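Local atomic coordinates of polysaccharide deacetylase (Streptococcus pyogenes, PDB entry 6DQ3), a protein that removes N-acetyl groups from the linkage unit that joins rhamnopolysaccharides to the streptococcal cell wall, as a zinc-containing carbohydrate esterase of family 4. Residues 47-53 and 67-73; 95-99 and 126-130. All coordinates share one frame; numbering follows the deposited sequence.

Contact 1: 47-53 and 67-73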
ATOM      1  N   GLU A  47      -4.875   9.196 -18.759  1.00 33.51           N
ATOM      2  CA  GLU A  47      -4.988  10.509 -18.139  1.00 33.26           C
ATOM      3  C   GLU A  47      -3.641  11.079 -17.720  1.00 31.68           C
ATOM      4  O   GLU A  47      -3.603  12.168 -17.134  1.00 36.46           O
ATOM      5  CB  GLU A  47      -5.922  10.427 -16.930  1.00 35.30           C
ATOM      6  CG  GLU A  47      -7.392  10.309 -17.306  1.00 39.32           C
ATOM      7  CD  GLU A  47      -7.967  11.630 -17.784  1.00 42.21           C
ATOM      8  OE1 GLU A  47      -7.802  12.634 -17.064  1.00 43.22           O
ATOM      9  OE2 GLU A  47      -8.570  11.665 -18.878  1.00 40.60           O
ATOM     10  N   GLY A  48      -2.546  10.379 -18.001  1.00 31.57           N
ATOM     11  CA  GLY A  48      -1.227  10.900 -17.728  1.00 32.17           C
ATOM     12  C   GLY A  48      -0.761  10.783 -16.298  1.00 30.66           C
ATOM     13  O   GLY A  48       0.101  11.563 -15.883  1.00 33.71           O
ATOM     14  N   TYR A  49      -1.288   9.829 -15.533  1.00 27.60           N
ATOM     15  CA  TYR A  49      -0.890   9.697 -14.141  1.00 31.22           C
ATOM     16  C   TYR A  49       0.544   9.190 -14.025  1.00 34.41           C
ATOM     17  O   TYR A  49       0.980   8.319 -14.783  1.00 32.01           O
ATOM     18  CB  TYR A  49      -1.839   8.759 -13.390  1.00 29.44           C
ATOM     19  CG  TYR A  49      -2.973   9.489 -12.706  1.00 31.19           C
ATOM     20  CD1 TYR A  49      -4.153   9.754 -13.382  1.00 33.01           C
ATOM     21  CD2 TYR A  49      -2.855   9.937 -11.391  1.00 32.95           C
ATOM     22  CE1 TYR A  49      -5.191  10.431 -12.777  1.00 32.23           C
ATOM     23  CE2 TYR A  49      -3.894  10.619 -10.771  1.00 32.77           C
ATOM     24  CZ  TYR A  49      -5.060  10.865 -11.471  1.00 36.83           C
ATOM     25  OH  TYR A  49      -6.101  11.543 -10.875  1.00 34.33           O
ATOM     26  N   TYR A  50       1.273   9.771 -13.075  1.00 30.45           N
ATOM     27  CA  TYR A  50       2.605   9.345 -12.662  1.00 31.07           C
ATOM     28  C   TYR A  50       2.457   8.470 -11.423  1.00 30.08           C
ATOM     29  O   TYR A  50       1.825   8.878 -10.443  1.00 28.47           O
ATOM     30  CB  TYR A  50       3.461  10.587 -12.377  1.00 35.74           C
ATOM     31  CG  TYR A  50       4.899  10.352 -11.975  1.00 42.90           C
ATOM     32  CD1 TYR A  50       5.223   9.881 -10.709  1.00 43.85           C
ATOM     33  CD2 TYR A  50       5.938  10.647 -12.849  1.00 48.92           C
ATOM     34  CE1 TYR A  50       6.545   9.676 -10.338  1.00 42.75           C
ATOM     35  CE2 TYR A  50       7.258  10.451 -12.485  1.00 48.98           C
ATOM     36  CZ  TYR A  50       7.557   9.965 -11.230  1.00 46.91           C
ATOM     37  OH  TYR A  50       8.874   9.772 -10.875  1.00 44.56           O
ATOM     38  N   PHE A  51       3.021   7.265 -11.473  1.00 28.91           N
ATOM     39  CA  PHE A  51       2.868   6.288 -10.401  1.00 28.19           C
ATOM     40  C   PHE A  51       4.040   6.398  -9.431  1.00 31.20           C
ATOM     41  O   PHE A  51       5.192   6.169  -9.809  1.00 32.70           O
ATOM     42  CB  PHE A  51       2.771   4.878 -10.984  1.00 29.49           C
ATOM     43  CG  PHE A  51       1.596   4.691 -11.902  1.00 26.45           C
ATOM     44  CD1 PHE A  51       0.340   4.424 -11.386  1.00 29.60           C
ATOM     45  CD2 PHE A  51       1.747   4.776 -13.278  1.00 31.03           C
ATOM     46  CE1 PHE A  51      -0.747   4.265 -12.217  1.00 27.59           C
ATOM     47  CE2 PHE A  51       0.660   4.609 -14.118  1.00 29.00           C
ATOM     48  CZ  PHE A  51      -0.586   4.353 -13.589  1.00 28.27           C
ATOM     49  N   LEU A  52       3.739   6.727  -8.180  1.00 32.75           N
ATOM     50  CA  LEU A  52       4.769   7.082  -7.219  1.00 28.01           C
ATOM     51  C   LEU A  52       5.274   5.881  -6.428  1.00 30.59           C
ATOM     52  O   LEU A  52       4.539   4.927  -6.166  1.00 30.75           O
ATOM     53  CB  LEU A  52       4.229   8.123  -6.237  1.00 31.60           C
ATOM     54  CG  LEU A  52       3.603   9.382  -6.831  1.00 33.86           C
ATOM     55  CD1 LEU A  52       2.708  10.046  -5.791  1.00 31.49           C
ATOM     56  CD2 LEU A  52       4.688  10.324  -7.312  1.00 37.44           C
ATOM     57  N   SER A  53       6.557   5.952  -6.038  1.00 29.41           N
ATOM     58  CA  SER A  53       7.141   5.096  -5.018  1.00 29.62           C
ATOM     59  C   SER A  53       6.973   5.732  -3.643  1.00 32.22           C
ATOM     60  O   SER A  53       6.707   6.936  -3.535  1.00 32.73           O
ATOM     61  CB  SER A  53       8.625   4.886  -5.296  1.00 32.33           C
ATOM     62  OG  SER A  53       9.346   6.069  -4.992  1.00 35.00           O
ATOM     63  N   PRO A  67       5.906  15.591  -8.640  1.00 38.04           N
ATOM     64  CA  PRO A  67       6.735  15.367  -9.834  1.00 37.17           C
ATOM     65  C   PRO A  67       5.967  15.436 -11.144  1.00 37.34           C
ATOM     66  O   PRO A  67       6.595  15.414 -12.212  1.00 38.43           O
ATOM     67  CB  PRO A  67       7.310  13.960  -9.601  1.00 40.29           C
ATOM     68  CG  PRO A  67       6.283  13.272  -8.760  1.00 39.79           C
ATOM     69  CD  PRO A  67       5.706  14.353  -7.859  1.00 37.36           C
ATOM     70  N   ALA A  68       4.642  15.528 -11.097  1.00 36.17           N
ATOM     71  CA  ALA A  68       3.818  15.635 -12.293  1.00 37.82           C
ATOM     72  C   ALA A  68       2.505  16.290 -11.893  1.00 39.68           C
ATOM     73  O   ALA A  68       2.206  16.445 -10.706  1.00 38.91           O
ATOM     74  CB  ALA A  68       3.577  14.265 -12.934  1.00 41.25           C
ATOM     75  N   LYS A  69       1.717  16.676 -12.897  1.00 37.49           N
ATOM     76  CA  LYS A  69       0.409  17.253 -12.605  1.00 39.21           C
ATOM     77  C   LYS A  69      -0.511  16.221 -11.964  1.00 36.82           C
ATOM     78  O   LYS A  69      -1.233  16.534 -11.011  1.00 41.04           O
ATOM     79  CB  LYS A  69      -0.218  17.825 -13.877  1.00 44.49           C
ATOM     80  CG  LYS A  69       0.415  19.129 -14.348  1.00 55.92           C
ATOM     81  CD  LYS A  69      -0.210  19.608 -15.650  1.00 65.72           C
ATOM     82  CE  LYS A  69       0.537  20.804 -16.230  1.00 68.95           C
ATOM     83  NZ  LYS A  69      -0.016  21.206 -17.555  1.00 73.45           N
ATOM     84  N   LYS A  70      -0.491  14.983 -12.456  1.00 31.55           N
ATOM     85  CA  LYS A  70      -1.319  13.914 -11.911  1.00 30.60           C
ATOM     86  C   LYS A  70      -0.423  12.818 -11.352  1.00 31.51           C
ATOM     87  O   LYS A  70       0.421  12.270 -12.069  1.00 30.83           O
ATOM     88  CB  LYS A  70      -2.264  13.361 -12.975  1.00 34.67           C
ATOM     89  CG  LYS A  70      -3.053  14.453 -13.670  1.00 38.45           C
ATOM     90  CD  LYS A  70      -4.232  13.890 -14.426  1.00 46.94           C
ATOM     91  CE  LYS A  70      -4.823  14.935 -15.350  1.00 51.70           C
ATOM     92  NZ  LYS A  70      -5.432  14.290 -16.541  1.00 53.22           N
ATOM     93  N   VAL A  71      -0.599  12.512 -10.067  1.00 32.38           N
ATOM     94  CA  VAL A  71       0.210  11.515  -9.381  1.00 30.40           C
ATOM     95  C   VAL A  71      -0.712  10.620  -8.564  1.00 29.73           C
ATOM     96  O   VAL A  71      -1.811  11.009  -8.165  1.00 28.38           O
ATOM     97  CB  VAL A  71       1.282  12.140  -8.458  1.00 30.82           C
ATOM     98  CG1 VAL A  71       2.147  13.124  -9.221  1.00 33.99           C
ATOM     99  CG2 VAL A  71       0.623  12.798  -7.251  1.00 32.29           C
ATOM    100  N   VAL A  72      -0.234   9.407  -8.300  1.00 29.09           N
ATOM    101  CA  VAL A  72      -0.983   8.447  -7.504  1.00 27.32           C
ATOM    102  C   VAL A  72       0.003   7.494  -6.849  1.00 24.77           C
ATOM    103  O   VAL A  72       1.048   7.166  -7.414  1.00 30.18           O
ATOM    104  CB  VAL A  72      -2.014   7.674  -8.361  1.00 28.23           C
ATOM    105  CG1 VAL A  72      -1.314   6.921  -9.485  1.00 28.16           C
ATOM    106  CG2 VAL A  72      -2.811   6.733  -7.480  1.00 28.43           C
ATOM    107  N   TRP A  73      -0.338   7.054  -5.639  1.00 24.23           N
ATOM    108  CA  TRP A  73       0.409   6.024  -4.926  1.00 26.83           C
ATOM    109  C   TRP A  73      -0.492   4.798  -4.831  1.00 24.52           C
ATOM    110  O   TRP A  73      -1.482   4.805  -4.093  1.00 25.12           O
ATOM    111  CB  TRP A  73       0.834   6.511  -3.544  1.00 29.35           C
ATOM    112  CG  TRP A  73       1.738   5.560  -2.819  1.00 26.16           C
ATOM    113  CD1 TRP A  73       2.416   4.492  -3.350  1.00 27.94           C
ATOM    114  CD2 TRP A  73       2.052   5.579  -1.424  1.00 28.18           C
ATOM    115  NE1 TRP A  73       3.140   3.859  -2.368  1.00 28.80           N
ATOM    116  CE2 TRP A  73       2.933   4.505  -1.178  1.00 23.63           C
ATOM    117  CE3 TRP A  73       1.679   6.403  -0.357  1.00 25.81           C
ATOM    118  CZ2 TRP A  73       3.442   4.236   0.091  1.00 25.78           C
ATOM    119  CZ3 TRP A  73       2.187   6.132   0.897  1.00 26.79           C
ATOM    120  CH2 TRP A  73       3.058   5.060   1.110  1.00 25.16           C
TER
HETATM  121  O   HOH W   1       0.623  14.152 -15.154  1.00 37.78           O
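The ring of Tyr49 lies with one face over the aliphatic part of Lys70, a CH-pi contact in which Lys70 CB sits 3.7 Å from the ring centroid, almost on its normal. This is the start of a parallel strand pair in a beta-alpha-beta unit: strand 50-51, helix 54-63 and strand 71-77. Three backbone bonds carry the ladder: Tyr50 N to Lys70 O (2.8 Å), Val72 N to Tyr50 O, and Leu52 N to Val72 O. On the Tyr50 and Val71 side of the sheet, Pro67 CG rests over the Tyr50 ring, offset toward its rim, and also meets Leu52 CD2. The Tyr50 ring gets there with its CG anti to the backbone N (chi1 -178°), and its OH goes on to Glu56. On the other side, Phe51 and Val72 run side by side, with CD1 of the ring 3.5 Å from Val72 CG1; helix 34-46 packs against Phe51. Beyond the Tyr49 ring the Lys70 chain stays extended and delivers its ammonium to the end of helix 34-46. There Lys70 NZ bonds Glu47 O in the carbonyl plane at 2.9 Å, and makes a salt bridge to Glu47 OE1 from above the carboxylate plane.

Contact 2: 95-99 and 126-130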
ATOM      1  N   ASP A  95       3.310  -0.238 -17.201  1.00 34.23           N
ATOM      2  CA  ASP A  95       4.521   0.421 -16.721  1.00 36.15           C
ATOM      3  C   ASP A  95       4.218   1.244 -15.472  1.00 32.03           C
ATOM      4  O   ASP A  95       4.622   2.402 -15.340  1.00 33.20           O
ATOM      5  CB  ASP A  95       5.139   1.297 -17.813  1.00 44.62           C
ATOM      6  CG  ASP A  95       6.534   1.788 -17.451  1.00 52.34           C
ATOM      7  OD1 ASP A  95       7.182   1.155 -16.591  1.00 54.36           O
ATOM      8  OD2 ASP A  95       6.979   2.809 -18.019  1.00 57.49           O
ATOM      9  N   ALA A  96       3.479   0.634 -14.552  1.00 30.79           N
ATOM     10  CA  ALA A  96       3.056   1.287 -13.322  1.00 30.96           C
ATOM     11  C   ALA A  96       3.855   0.753 -12.140  1.00 32.42           C
ATOM     12  O   ALA A  96       4.255  -0.412 -12.112  1.00 39.20           O
ATOM     13  CB  ALA A  96       1.556   1.076 -13.081  1.00 27.48           C
ATOM     14  N   LYS A  97       4.090   1.624 -11.165  1.00 34.95           N
ATOM     15  CA  LYS A  97       4.738   1.252  -9.917  1.00 35.04           C
ATOM     16  C   LYS A  97       3.674   1.083  -8.838  1.00 27.90           C
ATOM     17  O   LYS A  97       2.621   1.726  -8.877  1.00 31.84           O
ATOM     18  CB  LYS A  97       5.766   2.308  -9.499  1.00 38.73           C
ATOM     19  CG  LYS A  97       6.721   2.724 -10.621  1.00 44.08           C
ATOM     20  CD  LYS A  97       7.995   3.401 -10.093  1.00 48.52           C
ATOM     21  CE  LYS A  97       7.694   4.689  -9.329  1.00 55.24           C
ATOM     22  NZ  LYS A  97       7.742   5.925 -10.163  1.00 57.18           N
ATOM     23  N   ALA A  98       3.940   0.186  -7.889  1.00 31.00           N
ATOM     24  CA  ALA A  98       3.014  -0.020  -6.781  1.00 30.64           C
ATOM     25  C   ALA A  98       3.761  -0.536  -5.561  1.00 29.54           C
ATOM     26  O   ALA A  98       4.874  -1.056  -5.658  1.00 30.98           O
ATOM     27  CB  ALA A  98       1.891  -0.994  -7.161  1.00 32.32           C
ATOM     28  N   THR A  99       3.123  -0.384  -4.399  1.00 24.89           N
ATOM     29  CA  THR A  99       3.692  -0.773  -3.119  1.00 26.49           C
ATOM     30  C   THR A  99       2.821  -1.840  -2.482  1.00 23.00           C
ATOM     31  O   THR A  99       1.592  -1.724  -2.469  1.00 25.17           O
ATOM     32  CB  THR A  99       3.783   0.424  -2.150  1.00 26.64           C
ATOM     33  OG1 THR A  99       4.690   1.398  -2.667  1.00 28.41           O
ATOM     34  CG2 THR A  99       4.257  -0.031  -0.770  1.00 27.66           C
ATOM     35  N   VAL A 126      11.252  -4.327 -11.253  1.00 40.95           N
ATOM     36  CA  VAL A 126      10.327  -3.834 -12.266  1.00 41.02           C
ATOM     37  C   VAL A 126       9.248  -2.986 -11.603  1.00 43.71           C
ATOM     38  O   VAL A 126       8.058  -3.128 -11.903  1.00 45.17           O
ATOM     39  CB  VAL A 126       9.707  -4.995 -13.068  1.00 41.84           C
ATOM     40  CG1 VAL A 126       9.028  -4.479 -14.333  1.00 40.50           C
ATOM     41  CG2 VAL A 126      10.774  -6.031 -13.414  1.00 42.69           C
ATOM     42  N   GLY A 127       9.655  -2.120 -10.673  1.00 41.09           N
ATOM     43  CA  GLY A 127       8.826  -1.018 -10.230  1.00 40.07           C
ATOM     44  C   GLY A 127       8.122  -1.190  -8.900  1.00 37.04           C
ATOM     45  O   GLY A 127       7.533  -0.218  -8.409  1.00 39.40           O
ATOM     46  N   MET A 128       8.151  -2.374  -8.301  1.00 34.74           N
ATOM     47  CA  MET A 128       7.378  -2.612  -7.091  1.00 32.56           C
ATOM     48  C   MET A 128       8.197  -2.309  -5.837  1.00 31.93           C
ATOM     49  O   MET A 128       9.415  -2.498  -5.801  1.00 30.75           O
ATOM     50  CB  MET A 128       6.880  -4.056  -7.043  1.00 36.16           C
ATOM     51  CG  MET A 128       6.100  -4.492  -8.271  1.00 40.20           C
ATOM     52  SD  MET A 128       4.729  -3.388  -8.667  1.00 38.27           S
ATOM     53  CE  MET A 128       5.171  -2.875 -10.326  1.00 39.93           C
ATOM     54  N   SER A 129       7.504  -1.845  -4.799  1.00 28.50           N
ATOM     55  CA  SER A 129       8.103  -1.548  -3.506  1.00 30.69           C
ATOM     56  C   SER A 129       7.387  -2.344  -2.423  1.00 32.83           C
ATOM     57  O   SER A 129       6.179  -2.586  -2.498  1.00 32.01           O
ATOM     58  CB  SER A 129       8.034  -0.045  -3.200  1.00 33.86           C
ATOM     59  OG  SER A 129       8.666   0.269  -1.973  1.00 35.95           O
ATOM     60  N   PHE A 130       8.137  -2.754  -1.407  1.00 24.77           N
ATOM     61  CA  PHE A 130       7.597  -3.599  -0.352  1.00 25.23           C
ATOM     62  C   PHE A 130       7.885  -2.977   1.007  1.00 27.92           C
ATOM     63  O   PHE A 130       9.040  -2.884   1.434  1.00 30.92           O
ATOM     64  CB  PHE A 130       8.154  -5.007  -0.493  1.00 30.08           C
ATOM     65  CG  PHE A 130       7.790  -5.615  -1.807  1.00 29.66           C
ATOM     66  CD1 PHE A 130       6.553  -6.202  -1.977  1.00 32.31           C
ATOM     67  CD2 PHE A 130       8.642  -5.522  -2.893  1.00 31.08           C
ATOM     68  CE1 PHE A 130       6.185  -6.728  -3.191  1.00 27.74           C
ATOM     69  CE2 PHE A 130       8.281  -6.048  -4.115  1.00 33.56           C
ATOM     70  CZ  PHE A 130       7.048  -6.649  -4.264  1.00 28.14           C
TER
HETATM   71  O   HOH W   2       6.064  -1.914 -13.497  1.00 35.84           O
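Ala98 O receives the backbone N-H of Ser129 at 2.9 Å, close to straight (160° at the hydrogen) and in the plane of the carbonyl. Met128 CA adds a CA-H...O contact to that same Ala98 O. One residue on, Thr99 and Ser129 form a parallel bridge, accompanied by a CA-H...O contact from Thr99 CA to Ser129 O at 3.1 Å; strands 98-102 and 128-132 are neighbours here in the central sheet of this polysaccharide deacetylase domain. Ahead of the strands, one water links the two loops, donating to Ala96 O, at 2.7 Å, and to Val126 O. The Met128 side chain folds back toward Ala96. It bends at chi2 (-53°) and again at chi3, bringing SD alongside Ala98 CB, 4.0 Å away, and CE up to Ala96 O. Gly127 precedes it, with positive phi (102°). The Gly127 carbonyl O faces Lys97 CB at 3.3 Å, while the lysine chain turns away and carries NZ to Phe51 O and Glu56. Across the pair from Met128, Thr99 OG1 lies 3.7 Å from Ser129 CB, but the two hydroxyls have other partners, Trp73 and Gln131 respectively. The pairing between these segments therefore rests on backbone and water, with the Met128 thioether packed on Ala98, while Lys97 and Thr99 send their polar ends to Phe51, Glu56 and Trp73.

Overall arrangement
Contact 1 closes before contact 2 opens along the chain, and their centres are 13 Å apart. Both belong to one sheet: strand 71-77 pairs along one edge first with 50-51 and then with 98-102, which in turn pairs with 128-132; strand 8-14 takes the other edge of 71-77. Helix 54-63 makes the connection within contact 1, helix 81-93 leads from it to contact 2, and Pro54 touches side chains of contact 2. The two also meet directly: Trp73 NE1 probably hydrogen-bonds Thr99 OG1 at 2.9 Å, and Phe51 packs on Ala96. Strands 71-77 and 128-132 end just before Asp78 and His133, two ligands of a zinc ion, so both lead toward the metal site.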